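Local coordinates for putative uncharacterized protein (Chaetomium thermophilum var. thermophilum DSM 1495, PDB 5M43) that probably removes phosphate from tyrosine, serine and threonine residues of proteins, as the dual-specificity phosphatase domain of the ribosome-assembly factor Yvh1, at residues T112-I115 with A116-W120. Residues are numbered along the deposited sequence; the frame is centred on the assembly and turned at random.
Sequences TAII and AYLLW
Ile114 with Leu118 and Ile115 with Leu119 form two neighbouring i to i+4 side-chain pairs on adjoining faces of an alpha-helix, in a buried part of helix 109-121 of this dual-specificity phosphatase domain. The helix begins at the end of the HCxxGxxR signature, the phosphate-binding loop of the cysteine-dependent phosphatases, which leads out of strand 99-102 and whose final arginine lies in the first helical turn. Four successive backbone bonds hold the turns together. Ala116 N donates to Thr112 O and Tyr117 N to Ala113 O, both tilted by more than 20° from the carbonyl plane; Leu118 N reaches Ile114 O at 2.8 Å more nearly in line with its carbonyl, and Leu119 N meets Ile115 O at 2.8 Å with an N-H...O angle of 171°. Ile114 and Leu118 run side by side, pointing the same way, with methyl CG2 of Ile114 3.9 Å from CD1 of Leu118. Because CG2 of Ile114 is anti to its own backbone N, it turns down the helix to this neighbour. Both residues touch Val146 of helix 135-147, and a glycine in place of Leu118 would probably open a gap beside Ile114 and Val146 and take from the Ile114 CG2 methyl the leucine it packs against. Ile115 packs on Ala142 and Leu143 of that same helix but also on Leu163 of helix 157-168, where Leu119 lies against Trp167. Ala116 O accepts a hydrogen bond from Trp166 NE1, tying the backbone to helix 157-168. Elsewhere on the helix, Ala113 and Tyr117 lean on helix 71-83 through Ile74 and Leu82. In the second pair, Ile115 with Leu119, CG of Leu119 sits 3.2 Å from Ile115 O, and CD1 of Leu119 lies 3.7 Å from CG2 of Ile115.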
# COMPACT_ATOMS: atom_id res chain seq x y z
N THR A 112 3.40 5.03 -0.01
CA THR A 112 2.28 5.97 -0.04
C THR A 112 0.94 5.24 -0.12
O THR A 112 -0.03 5.59 0.58
CB THR A 112 2.47 6.93 -1.22
OG1 THR A 112 3.65 7.70 -1.01
CG2 THR A 112 1.20 7.87 -1.35
N ALA A 113 0.87 4.22 -0.98
CA ALA A 113 -0.37 3.44 -1.06
C ALA A 113 -0.71 2.77 0.26
O ALA A 113 -1.89 2.76 0.66
CB ALA A 113 -0.22 2.39 -2.18
N ILE A 114 0.29 2.21 0.94
CA ILE A 114 0.02 1.53 2.22
C ILE A 114 -0.43 2.54 3.25
O ILE A 114 -1.36 2.29 4.01
CB ILE A 114 1.27 0.78 2.68
CG1 ILE A 114 1.36 -0.45 1.77
CG2 ILE A 114 1.18 0.47 4.22
CD1 ILE A 114 2.45 -1.36 2.08
N ILE A 115 0.24 3.70 3.32
CA ILE A 115 -0.16 4.72 4.27
C ILE A 115 -1.61 5.14 4.00
O ILE A 115 -2.39 5.35 4.94
CB ILE A 115 0.82 5.90 4.24
CG1 ILE A 115 2.17 5.46 4.84
CG2 ILE A 115 0.20 7.12 4.96
CD1 ILE A 115 3.16 6.62 4.65
N ALA A 116 -1.98 5.33 2.72
CA ALA A 116 -3.36 5.72 2.43
C ALA A 116 -4.35 4.71 2.98
O ALA A 116 -5.41 5.09 3.50
CB ALA A 116 -3.56 5.85 0.92
N TYR A 117 -4.02 3.42 2.85
CA TYR A 117 -4.89 2.38 3.40
C TYR A 117 -4.90 2.44 4.92
O TYR A 117 -5.98 2.36 5.54
CB TYR A 117 -4.39 1.03 2.87
CG TYR A 117 -4.97 -0.13 3.67
CD1 TYR A 117 -6.21 -0.63 3.40
CD2 TYR A 117 -4.22 -0.72 4.68
CE1 TYR A 117 -6.73 -1.69 4.17
CE2 TYR A 117 -4.68 -1.79 5.43
CZ TYR A 117 -5.93 -2.32 5.13
OH TYR A 117 -6.47 -3.34 5.90
N LEU A 118 -3.72 2.61 5.55
CA LEU A 118 -3.67 2.62 7.02
C LEU A 118 -4.45 3.81 7.59
O LEU A 118 -5.13 3.68 8.62
CB LEU A 118 -2.23 2.67 7.53
CG LEU A 118 -1.33 1.47 7.23
CD1 LEU A 118 0.10 1.80 7.71
CD2 LEU A 118 -1.91 0.27 8.06
N LEU A 119 -4.32 4.99 6.97
CA LEU A 119 -5.07 6.16 7.44
C LEU A 119 -6.58 5.96 7.28
O LEU A 119 -7.38 6.41 8.12
CB LEU A 119 -4.66 7.41 6.61
CG LEU A 119 -3.20 7.81 6.87
CD1 LEU A 119 -2.87 8.95 5.85
CD2 LEU A 119 -3.02 8.30 8.29
N TRP A 120 -6.97 5.27 6.22
CA TRP A 120 -8.39 5.03 5.95
C TRP A 120 -8.96 3.98 6.90
O TRP A 120 -10.10 4.09 7.37
CB TRP A 120 -8.53 4.55 4.50
CG TRP A 120 -9.88 4.03 4.20
CD1 TRP A 120 -11.00 4.76 3.88
CD2 TRP A 120 -10.28 2.63 4.17
NE1 TRP A 120 -12.09 3.91 3.72
CE2 TRP A 120 -11.65 2.60 3.86
CE3 TRP A 120 -9.61 1.42 4.38
CZ2 TRP A 120 -12.36 1.40 3.73
CZ3 TRP A 120 -10.32 0.23 4.26
CH2 TRP A 120 -11.69 0.22 3.97